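Local coordinates for nucleotide-binding protein, universal stress protein UspA family (Lactobacillus plantarum, PDB 3S3T) that binds ATP at the interface of its subunits and probably serves in the stress response as a nucleotide-binding member of the universal stress protein family, at residues Arg4-Ser14 against Ala29-Tyr40; Lys96-Lys104 against Ser129-Pro139. All blocks are in the same frame, centred on the assembly; numbering follows the deposited sequence.

In the fold
The two contacts illustrate how a nucleotide-binding alpha/beta fold divides its work between sheet and covering helices. Interaction 1 comes first along the chain and pairs strand 7-11 with strand 35-43, the middle and a flanking strand of a five-stranded parallel sheet, with helix 16-32 as the crossover between them. Interaction 2 follows, packing helix 95-105 against helix 129-137. Their centres lie about 15 Å apart, yet they touch: I99 rests on P11, and Y102 reaches L9, T37 and L39, seating helix 95-105 on the sheet. Both contribute to one ATP pocket, interaction 1 near the adenine and ribose, interaction 2 chiefly at the phosphates.

Interaction 1 (Arg4-Ser14 against Ala29-Tyr40); sequences RYTNILVPVDS and AQRHQANLTALY. With ATP (adenosine-5'-triphosphate), chain I.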
# COMPACT_ATOMS: atom_id res chain seq x y z
N ARG A 4 -28.51 7.65 -6.09
CA ARG A 4 -28.69 6.54 -5.15
C ARG A 4 -27.92 5.32 -5.62
O ARG A 4 -27.68 5.15 -6.82
CB ARG A 4 -30.18 6.13 -5.01
CG ARG A 4 -30.81 5.72 -6.35
CD ARG A 4 -32.27 5.31 -6.19
NE ARG A 4 -32.40 4.00 -5.61
CZ ARG A 4 -32.51 2.85 -6.30
NH1 ARG A 4 -32.49 2.83 -7.61
NH2 ARG A 4 -32.59 1.69 -5.64
N TYR A 5 -27.54 4.47 -4.68
CA TYR A 5 -27.02 3.16 -5.02
C TYR A 5 -28.14 2.27 -5.50
O TYR A 5 -29.27 2.39 -5.02
CB TYR A 5 -26.36 2.53 -3.79
CG TYR A 5 -25.13 3.29 -3.38
CD1 TYR A 5 -24.02 3.35 -4.21
CD2 TYR A 5 -25.10 4.02 -2.19
CE1 TYR A 5 -22.88 4.06 -3.85
CE2 TYR A 5 -23.96 4.76 -1.82
CZ TYR A 5 -22.85 4.76 -2.66
OH TYR A 5 -21.74 5.48 -2.33
N THR A 6 -27.83 1.41 -6.44
CA THR A 6 -28.79 0.46 -6.98
C THR A 6 -28.46 -1.02 -6.67
O THR A 6 -29.36 -1.85 -6.64
CB THR A 6 -28.89 0.59 -8.49
OG1 THR A 6 -27.64 0.20 -9.07
CG2 THR A 6 -29.24 2.02 -8.90
N ASN A 7 -27.17 -1.34 -6.49
CA ASN A 7 -26.70 -2.72 -6.42
C ASN A 7 -25.43 -2.79 -5.59
O ASN A 7 -24.35 -2.50 -6.10
CB ASN A 7 -26.39 -3.24 -7.84
CG ASN A 7 -27.63 -3.41 -8.68
OD1 ASN A 7 -28.31 -4.42 -8.56
ND2 ASN A 7 -27.92 -2.43 -9.53
N ILE A 8 -25.56 -3.18 -4.32
CA ILE A 8 -24.47 -3.17 -3.34
C ILE A 8 -23.90 -4.58 -3.14
O ILE A 8 -24.65 -5.54 -3.10
CB ILE A 8 -24.98 -2.63 -1.97
CG1 ILE A 8 -25.58 -1.22 -2.14
CG2 ILE A 8 -23.85 -2.58 -0.88
CD1 ILE A 8 -26.32 -0.68 -0.90
N LEU A 9 -22.58 -4.66 -2.98
CA LEU A 9 -21.87 -5.89 -2.73
C LEU A 9 -21.21 -5.76 -1.37
O LEU A 9 -20.57 -4.74 -1.07
CB LEU A 9 -20.80 -6.15 -3.79
CG LEU A 9 -20.02 -7.47 -3.65
CD1 LEU A 9 -20.88 -8.72 -3.78
CD2 LEU A 9 -18.94 -7.50 -4.71
N VAL A 10 -21.42 -6.76 -0.52
CA VAL A 10 -20.74 -6.82 0.75
C VAL A 10 -20.00 -8.17 0.86
O VAL A 10 -20.58 -9.19 1.19
CB VAL A 10 -21.65 -6.54 1.96
CG1 VAL A 10 -22.88 -7.46 2.05
CG2 VAL A 10 -20.80 -6.59 3.24
N PRO A 11 -18.70 -8.17 0.51
CA PRO A 11 -17.92 -9.38 0.71
C PRO A 11 -17.73 -9.61 2.21
O PRO A 11 -17.33 -8.69 2.93
CB PRO A 11 -16.61 -9.09 -0.04
CG PRO A 11 -16.91 -7.96 -0.96
CD PRO A 11 -17.91 -7.14 -0.17
N VAL A 12 -18.01 -10.83 2.67
CA VAL A 12 -17.72 -11.18 4.05
C VAL A 12 -16.81 -12.40 4.20
O VAL A 12 -16.94 -13.37 3.45
CB VAL A 12 -19.03 -11.49 4.82
CG1 VAL A 12 -19.86 -10.24 5.02
CG2 VAL A 12 -19.83 -12.54 4.06
N ASP A 13 -15.92 -12.36 5.19
CA ASP A 13 -15.28 -13.58 5.70
C ASP A 13 -16.02 -13.94 6.97
O ASP A 13 -17.18 -13.52 7.15
CB ASP A 13 -13.76 -13.41 5.91
CG ASP A 13 -13.43 -12.30 6.86
OD1 ASP A 13 -14.32 -11.91 7.62
OD2 ASP A 13 -12.28 -11.85 6.87
N SER A 14 -15.38 -14.71 7.86
CA SER A 14 -16.07 -15.20 9.02
C SER A 14 -15.79 -14.33 10.22
O SER A 14 -16.12 -14.72 11.34
CB SER A 14 -15.69 -16.67 9.29
OG SER A 14 -14.30 -16.76 9.56
N ALA A 29 -28.50 -0.41 2.19
CA ALA A 29 -29.43 -1.03 1.27
C ALA A 29 -30.87 -0.54 1.53
O ALA A 29 -31.56 -0.10 0.61
CB ALA A 29 -29.33 -2.55 1.38
N GLN A 30 -31.28 -0.59 2.80
CA GLN A 30 -32.58 -0.07 3.26
C GLN A 30 -32.75 1.39 2.84
O GLN A 30 -33.82 1.76 2.35
CB GLN A 30 -32.72 -0.23 4.79
CG GLN A 30 -33.71 0.73 5.46
CD GLN A 30 -34.09 0.29 6.86
OE1 GLN A 30 -34.21 -0.92 7.14
NE2 GLN A 30 -34.29 1.26 7.75
N ARG A 31 -31.73 2.23 3.03
CA ARG A 31 -31.88 3.67 2.74
C ARG A 31 -32.02 4.02 1.27
O ARG A 31 -32.75 4.96 0.92
CB ARG A 31 -30.69 4.45 3.26
CG ARG A 31 -30.96 5.18 4.51
CD ARG A 31 -29.69 5.93 4.90
NE ARG A 31 -29.80 6.66 6.16
CZ ARG A 31 -30.06 6.11 7.36
NH1 ARG A 31 -30.29 4.81 7.49
NH2 ARG A 31 -30.10 6.89 8.44
N HIS A 32 -31.29 3.29 0.44
CA HIS A 32 -31.25 3.54 -1.00
C HIS A 32 -32.23 2.65 -1.74
O HIS A 32 -32.41 2.76 -2.97
CB HIS A 32 -29.82 3.30 -1.50
CG HIS A 32 -28.85 4.35 -1.08
ND1 HIS A 32 -28.40 5.33 -1.93
CD2 HIS A 32 -28.23 4.57 0.11
CE1 HIS A 32 -27.55 6.12 -1.29
NE2 HIS A 32 -27.45 5.69 -0.04
N GLN A 33 -32.86 1.75 -0.99
CA GLN A 33 -33.69 0.69 -1.53
C GLN A 33 -32.95 -0.05 -2.65
O GLN A 33 -33.49 -0.25 -3.74
CB GLN A 33 -35.05 1.22 -1.96
CG GLN A 33 -35.90 1.65 -0.76
CD GLN A 33 -36.44 0.47 0.00
OE1 GLN A 33 -37.38 -0.17 -0.42
NE2 GLN A 33 -35.86 0.19 1.14
N ALA A 34 -31.73 -0.44 -2.33
CA ALA A 34 -30.82 -1.06 -3.29
C ALA A 34 -30.86 -2.56 -3.20
O ALA A 34 -31.19 -3.13 -2.17
CB ALA A 34 -29.41 -0.53 -3.10
N ASN A 35 -30.51 -3.23 -4.29
CA ASN A 35 -30.30 -4.66 -4.21
C ASN A 35 -29.03 -4.87 -3.39
O ASN A 35 -28.10 -4.03 -3.42
CB ASN A 35 -30.19 -5.30 -5.59
CG ASN A 35 -31.43 -5.07 -6.45
OD1 ASN A 35 -32.57 -5.20 -5.99
ND2 ASN A 35 -31.21 -4.72 -7.71
N LEU A 36 -29.00 -5.96 -2.61
CA LEU A 36 -27.86 -6.29 -1.77
C LEU A 36 -27.41 -7.71 -2.06
O LEU A 36 -28.23 -8.60 -2.17
CB LEU A 36 -28.21 -6.11 -0.28
CG LEU A 36 -27.10 -6.32 0.76
CD1 LEU A 36 -25.92 -5.43 0.48
CD2 LEU A 36 -27.66 -6.10 2.18
N THR A 37 -26.08 -7.90 -2.22
CA THR A 37 -25.49 -9.23 -2.36
C THR A 37 -24.38 -9.40 -1.31
O THR A 37 -23.48 -8.57 -1.26
CB THR A 37 -24.86 -9.41 -3.75
OG1 THR A 37 -25.91 -9.34 -4.73
CG2 THR A 37 -24.12 -10.78 -3.87
N ALA A 38 -24.47 -10.44 -0.48
CA ALA A 38 -23.36 -10.89 0.40
C ALA A 38 -22.58 -12.00 -0.27
O ALA A 38 -23.17 -12.97 -0.81
CB ALA A 38 -23.86 -11.32 1.75
N LEU A 39 -21.25 -11.85 -0.29
CA LEU A 39 -20.37 -12.79 -1.00
C LEU A 39 -19.30 -13.31 -0.04
O LEU A 39 -18.53 -12.52 0.48
CB LEU A 39 -19.69 -12.10 -2.17
CG LEU A 39 -18.51 -12.81 -2.87
CD1 LEU A 39 -18.94 -14.19 -3.57
CD2 LEU A 39 -17.91 -11.89 -3.86
N TYR A 40 -19.28 -14.61 0.21
CA TYR A 40 -18.16 -15.25 0.92
C TYR A 40 -17.28 -16.00 -0.06
O TYR A 40 -17.77 -16.87 -0.80
CB TYR A 40 -18.71 -16.23 1.97
CG TYR A 40 -17.66 -16.85 2.89
CD1 TYR A 40 -16.80 -17.86 2.44
CD2 TYR A 40 -17.55 -16.45 4.22
CE1 TYR A 40 -15.83 -18.39 3.28
CE2 TYR A 40 -16.61 -17.03 5.09
CZ TYR A 40 -15.76 -17.96 4.63
OH TYR A 40 -14.86 -18.48 5.51
PG ATP I . -4.84 -9.96 5.84
O1G ATP I . -5.62 -11.02 5.09
O2G ATP I . -3.80 -10.55 6.74
O3G ATP I . -4.22 -8.87 4.98
PB ATP I . -7.24 -9.57 7.48
O1B ATP I . -7.29 -9.07 8.90
O2B ATP I . -7.60 -10.99 7.22
O3B ATP I . -5.79 -9.21 6.91
PA ATP I . -8.80 -8.72 5.19
O1A ATP I . -8.62 -10.09 4.61
O2A ATP I . -8.34 -7.61 4.34
O3A ATP I . -8.17 -8.55 6.64
O5' ATP I . -10.42 -8.57 5.46
C5' ATP I . -11.01 -7.28 5.38
C4' ATP I . -12.44 -7.40 4.84
O4' ATP I . -12.31 -8.01 3.57
C3' ATP I . -13.34 -8.32 5.64
O3' ATP I . -13.95 -7.68 6.75
C2' ATP I . -14.29 -8.76 4.55
O2' ATP I . -15.22 -7.70 4.36
C1' ATP I . -13.40 -8.89 3.32
N9 ATP I . -12.94 -10.26 3.12
C8 ATP I . -11.78 -10.83 3.58
N7 ATP I . -11.71 -12.13 3.22
C5 ATP I . -12.82 -12.39 2.53
C6 ATP I . -13.38 -13.57 1.90
N6 ATP I . -12.68 -14.72 1.94
N1 ATP I . -14.60 -13.46 1.26
C2 ATP I . -15.26 -12.29 1.25
N3 ATP I . -14.83 -11.16 1.85
C4 ATP I . -13.64 -11.17 2.48
O HOH W 1 -26.57 -6.76 -5.13
O HOH W 2 -13.32 -16.75 6.98
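R4 and Y5 meet H32 from two directions where helix 16-32 ends. The R4 chain turns about its CG-CD bond (chi3 -76°), which brings the guanidinium edge-on to the carbonyl of H32; NE and NH2 both donate to that one oxygen, each at 2.9 Å from H32 O and almost within the guanidinium plane. The imidazole is met differently. Y5 and H32 lie side by side and point the same way, and CD2 of Y5 sits 3.4 Å from CE1 of H32, above one imidazole face and off toward its rim. With the ring planes 51° apart, the two rings meet obliquely. The phenol OH of Y5 reaches N141.

Further along, N7 and N35 also run alongside each other. ND2 of N35 donates almost straight to OD1 of N7 (3.0 Å), with the acceptor in the N35 amide plane but the donor raised above the plane of the N7 carbonyl. The amide oxygen of N35 accepts from the side chain of N85.

N7 and N35 begin the two strands of the first beta-alpha-beta unit of the sheet, in which strands 7-11 and 35-40 run parallel and are joined by I8 N to N35 O (2.8 Å) and the backbone bonds that follow. On the face shared with helix 16-32, CD1 of I8 reaches A34 CB at 3.8 Å, while its CG2 branch meets CD1 of L36. On the other face, L9 slants across T37 and touches its methyl through CD1; a water joins OG1 of T37 to the carbonyl of I8.

At the far end the strands meet ATP. The ribose O2' donates to P11 O (2.7 Å), CD2 of Y40 lies 3.2 Å from V12 O, and the hydroxyl of Y40 accepts from a water shared with S14 and also pairs with E63.

Interaction 2 (Lys96-Lys104 against Ser129-Pro139); sequences KHTIEDYAK and STTSYVVDHAP. With ATP (adenosine-5'-triphosphate), chain I; ATP (adenosine-5'-triphosphate), chain O.
K96 lays its aliphatic chain across the ring of Y133 at about a right angle. CB stands 3.6 Å from CD1 of Y133. CG, set between the backbone N and the carbonyl carbon (chi1 71°), makes a CH-pi contact over the face, 3.9 Å from the centroid of the Y133 ring. CD lies against CG and CB of Y133, and CE passes CD2 on its way out to the gamma-phosphate of an ATP bound by the third subunit. There NZ donates to O3G of that nucleotide at 2.8 Å and to a water that in turn donates to OG of S129.

ND1 of H137 lies over the centre of the opposite face of Y133 while bonding to the tyrosine's own carbonyl, and the ring is thus sandwiched. At its edge the phenol OH donates to OE1 of E100 (2.5 Å) on the syn side but tilted out of the carboxylate plane; R124 of the third subunit pairs with the same oxygen, while K104 forms a salt bridge to OE2 through its anti lone pair. A leucine in place of Y133 would probably leave OE1 of E100 without its hydroxyl donor and the K96 chain without a flat surface to lie along.

Deeper in, I99 CG2 meets V134 CG2 at 3.7 Å. Segments 96-104 and 129-137 run roughly parallel at 29°, axes 9.4 Å apart; the N-terminal end of the second offers S129 N and OG to O3G of this chain's own ATP, the phosphate end of the G-2x-G-9x-G(S/T) motif of ATP-binding universal stress proteins, which S129 closes.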
# COMPACT_ATOMS: atom_id res chain seq x y z
N LYS A 96 -9.51 -11.67 -2.78
CA LYS A 96 -9.43 -10.29 -3.32
C LYS A 96 -9.63 -10.23 -4.87
O LYS A 96 -10.30 -9.31 -5.37
CB LYS A 96 -8.15 -9.61 -2.85
CG LYS A 96 -6.84 -10.10 -3.43
CD LYS A 96 -5.64 -9.54 -2.59
CE LYS A 96 -4.31 -10.04 -3.14
NZ LYS A 96 -3.16 -9.77 -2.20
N HIS A 97 -9.12 -11.23 -5.57
CA HIS A 97 -9.35 -11.36 -7.01
C HIS A 97 -10.81 -11.62 -7.32
O HIS A 97 -11.35 -11.02 -8.25
CB HIS A 97 -8.56 -12.51 -7.61
CG HIS A 97 -7.08 -12.43 -7.39
ND1 HIS A 97 -6.22 -13.43 -7.78
CD2 HIS A 97 -6.31 -11.47 -6.83
CE1 HIS A 97 -4.98 -13.10 -7.46
NE2 HIS A 97 -5.01 -11.92 -6.87
N THR A 98 -11.43 -12.51 -6.54
CA THR A 98 -12.79 -12.92 -6.80
C THR A 98 -13.76 -11.77 -6.59
O THR A 98 -14.75 -11.65 -7.32
CB THR A 98 -13.16 -14.15 -5.93
OG1 THR A 98 -12.24 -15.23 -6.23
CG2 THR A 98 -14.60 -14.62 -6.21
N ILE A 99 -13.51 -10.97 -5.57
CA ILE A 99 -14.31 -9.80 -5.25
C ILE A 99 -14.21 -8.78 -6.39
O ILE A 99 -15.21 -8.29 -6.91
CB ILE A 99 -13.86 -9.17 -3.89
CG1 ILE A 99 -14.25 -10.07 -2.70
CG2 ILE A 99 -14.49 -7.76 -3.74
CD1 ILE A 99 -13.50 -9.76 -1.39
N GLU A 100 -12.99 -8.49 -6.81
CA GLU A 100 -12.77 -7.61 -7.98
C GLU A 100 -13.53 -8.14 -9.20
O GLU A 100 -14.26 -7.37 -9.88
CB GLU A 100 -11.26 -7.53 -8.30
CG GLU A 100 -10.90 -6.82 -9.57
CD GLU A 100 -9.41 -6.88 -9.89
OE1 GLU A 100 -8.67 -7.68 -9.34
OE2 GLU A 100 -9.00 -6.11 -10.75
N ASP A 101 -13.37 -9.43 -9.47
CA ASP A 101 -13.93 -10.03 -10.67
C ASP A 101 -15.45 -9.97 -10.58
O ASP A 101 -16.13 -9.77 -11.59
CB ASP A 101 -13.45 -11.48 -10.85
CG ASP A 101 -12.01 -11.56 -11.31
OD1 ASP A 101 -11.41 -10.53 -11.71
OD2 ASP A 101 -11.46 -12.67 -11.27
N TYR A 102 -15.97 -10.17 -9.38
CA TYR A 102 -17.39 -10.18 -9.18
C TYR A 102 -17.97 -8.81 -9.53
O TYR A 102 -18.98 -8.72 -10.22
CB TYR A 102 -17.75 -10.57 -7.74
CG TYR A 102 -19.21 -10.93 -7.58
CD1 TYR A 102 -19.63 -12.25 -7.65
CD2 TYR A 102 -20.18 -9.94 -7.39
CE1 TYR A 102 -20.97 -12.59 -7.52
CE2 TYR A 102 -21.52 -10.28 -7.26
CZ TYR A 102 -21.91 -11.60 -7.34
OH TYR A 102 -23.24 -11.92 -7.23
N ALA A 103 -17.31 -7.74 -9.06
CA ALA A 103 -17.78 -6.38 -9.35
C ALA A 103 -17.67 -6.06 -10.84
O ALA A 103 -18.51 -5.34 -11.37
CB ALA A 103 -16.99 -5.36 -8.57
N LYS A 104 -16.66 -6.60 -11.52
CA LYS A 104 -16.54 -6.39 -12.99
C LYS A 104 -17.47 -7.31 -13.81
O LYS A 104 -17.93 -6.97 -14.91
CB LYS A 104 -15.08 -6.53 -13.41
CG LYS A 104 -14.25 -5.43 -12.74
CD LYS A 104 -12.73 -5.44 -12.99
CE LYS A 104 -12.14 -4.16 -12.34
NZ LYS A 104 -10.62 -4.03 -12.34
N SER A 129 -5.23 -6.63 3.77
CA SER A 129 -4.73 -6.64 2.42
C SER A 129 -5.88 -6.92 1.42
O SER A 129 -5.83 -6.42 0.32
CB SER A 129 -3.58 -7.64 2.24
OG SER A 129 -3.99 -8.97 2.40
N THR A 130 -6.91 -7.65 1.82
CA THR A 130 -8.09 -7.83 0.94
C THR A 130 -8.76 -6.48 0.71
O THR A 130 -9.01 -6.10 -0.44
CB THR A 130 -9.12 -8.86 1.45
OG1 THR A 130 -8.48 -10.10 1.75
CG2 THR A 130 -10.23 -9.13 0.40
N THR A 131 -8.99 -5.72 1.78
CA THR A 131 -9.60 -4.44 1.70
C THR A 131 -8.76 -3.45 0.91
O THR A 131 -9.30 -2.79 -0.01
CB THR A 131 -9.97 -3.86 3.07
OG1 THR A 131 -10.99 -4.66 3.65
CG2 THR A 131 -10.50 -2.43 2.97
N SER A 132 -7.46 -3.34 1.17
CA SER A 132 -6.67 -2.38 0.37
C SER A 132 -6.67 -2.79 -1.13
O SER A 132 -6.69 -1.92 -2.00
CB SER A 132 -5.26 -2.18 0.92
OG SER A 132 -4.54 -3.37 0.79
N TYR A 133 -6.64 -4.08 -1.42
CA TYR A 133 -6.64 -4.54 -2.81
C TYR A 133 -7.95 -4.10 -3.51
O TYR A 133 -7.92 -3.52 -4.62
CB TYR A 133 -6.52 -6.04 -2.90
CG TYR A 133 -6.50 -6.53 -4.31
CD1 TYR A 133 -7.67 -6.74 -5.01
CD2 TYR A 133 -5.29 -6.69 -4.98
CE1 TYR A 133 -7.63 -7.22 -6.33
CE2 TYR A 133 -5.24 -7.11 -6.31
CZ TYR A 133 -6.40 -7.38 -6.98
OH TYR A 133 -6.37 -7.79 -8.30
N VAL A 134 -9.07 -4.38 -2.85
CA VAL A 134 -10.38 -4.02 -3.36
C VAL A 134 -10.55 -2.50 -3.47
O VAL A 134 -11.02 -1.99 -4.50
CB VAL A 134 -11.52 -4.76 -2.62
CG1 VAL A 134 -12.92 -4.46 -3.26
CG2 VAL A 134 -11.30 -6.27 -2.73
N VAL A 135 -10.15 -1.73 -2.47
CA VAL A 135 -10.23 -0.29 -2.64
C VAL A 135 -9.51 0.18 -3.93
O VAL A 135 -10.01 1.05 -4.67
CB VAL A 135 -9.66 0.46 -1.36
CG1 VAL A 135 -9.41 1.95 -1.66
CG2 VAL A 135 -10.62 0.32 -0.12
N ASP A 136 -8.35 -0.40 -4.18
CA ASP A 136 -7.52 -0.08 -5.31
C ASP A 136 -8.18 -0.48 -6.64
O ASP A 136 -8.27 0.31 -7.59
CB ASP A 136 -6.22 -0.84 -5.13
CG ASP A 136 -5.12 -0.39 -6.04
OD1 ASP A 136 -5.40 0.32 -7.01
OD2 ASP A 136 -3.96 -0.74 -5.74
N HIS A 137 -8.68 -1.71 -6.67
CA HIS A 137 -9.01 -2.32 -7.93
C HIS A 137 -10.50 -2.30 -8.29
O HIS A 137 -10.88 -2.71 -9.42
CB HIS A 137 -8.52 -3.73 -7.95
CG HIS A 137 -7.03 -3.86 -8.09
ND1 HIS A 137 -6.18 -3.92 -7.01
CD2 HIS A 137 -6.25 -3.99 -9.19
CE1 HIS A 137 -4.93 -4.02 -7.44
NE2 HIS A 137 -4.95 -4.09 -8.76
N ALA A 138 -11.36 -1.83 -7.40
CA ALA A 138 -12.79 -1.87 -7.72
C ALA A 138 -13.16 -0.81 -8.75
O ALA A 138 -12.62 0.29 -8.72
CB ALA A 138 -13.68 -1.70 -6.48
N PRO A 139 -14.12 -1.11 -9.61
CA PRO A 139 -14.61 -0.15 -10.60
C PRO A 139 -15.67 0.84 -10.02
O PRO A 139 -16.15 1.69 -10.75
CB PRO A 139 -15.25 -1.05 -11.66
CG PRO A 139 -15.80 -2.19 -10.87
CD PRO A 139 -14.76 -2.43 -9.76
PG ATP I . -4.84 -9.96 5.84
O1G ATP I . -5.62 -11.02 5.09
O2G ATP I . -3.80 -10.55 6.74
O3G ATP I . -4.22 -8.87 4.98
PB ATP I . -7.24 -9.57 7.48
O1B ATP I . -7.29 -9.07 8.90
O2B ATP I . -7.60 -10.99 7.22
O3B ATP I . -5.79 -9.21 6.91
PA ATP I . -8.80 -8.72 5.19
O1A ATP I . -8.62 -10.09 4.61
O2A ATP I . -8.34 -7.61 4.34
O3A ATP I . -8.17 -8.55 6.64
O5' ATP I . -10.42 -8.57 5.46
C5' ATP I . -11.01 -7.28 5.38
C4' ATP I . -12.44 -7.40 4.84
O4' ATP I . -12.31 -8.01 3.57
C3' ATP I . -13.34 -8.32 5.64
O3' ATP I . -13.95 -7.68 6.75
C2' ATP I . -14.29 -8.76 4.55
O2' ATP I . -15.22 -7.70 4.36
C1' ATP I . -13.40 -8.89 3.32
N9 ATP I . -12.94 -10.26 3.12
C8 ATP I . -11.78 -10.83 3.58
N7 ATP I . -11.71 -12.13 3.22
C5 ATP I . -12.82 -12.39 2.53
C6 ATP I . -13.38 -13.57 1.90
N6 ATP I . -12.68 -14.72 1.94
N1 ATP I . -14.60 -13.46 1.26
C2 ATP I . -15.26 -12.29 1.25
N3 ATP I . -14.83 -11.16 1.85
C4 ATP I . -13.64 -11.17 2.48
PG ATP O . -0.67 -12.11 -2.58
O1G ATP O . -0.36 -13.18 -1.54
O2G ATP O . -1.90 -12.41 -3.39
O3G ATP O . -0.57 -10.69 -2.06
PB ATP O . 1.65 -13.10 -4.10
O1B ATP O . 1.36 -14.48 -3.57
O2B ATP O . 1.73 -13.14 -5.57
O3B ATP O . 0.50 -12.03 -3.72
PA ATP O . 3.54 -12.42 -2.05
O1A ATP O . 3.62 -11.01 -1.59
O2A ATP O . 2.84 -13.46 -1.17
O3A ATP O . 2.96 -12.39 -3.54
O5' ATP O . 4.96 -13.04 -2.39
C5' ATP O . 6.12 -12.21 -2.60
C4' ATP O . 7.35 -12.82 -1.89
O4' ATP O . 7.12 -12.91 -0.50
C3' ATP O . 7.72 -14.21 -2.34
O3' ATP O . 8.44 -14.21 -3.57
C2' ATP O . 8.54 -14.67 -1.16
O2' ATP O . 9.90 -14.15 -1.28
C1' ATP O . 7.74 -14.08 0.04
N9 ATP O . 6.72 -15.02 0.54
C8 ATP O . 5.42 -15.11 0.14
N7 ATP O . 4.75 -16.09 0.81
C5 ATP O . 5.70 -16.65 1.62
C6 ATP O . 5.75 -17.74 2.61
N6 ATP O . 4.66 -18.46 2.82
N1 ATP O . 6.88 -17.99 3.28
C2 ATP O . 8.02 -17.31 3.06
N3 ATP O . 8.05 -16.31 2.17
C4 ATP O . 6.96 -15.96 1.44
O HOH W 3 -3.72 -10.68 0.35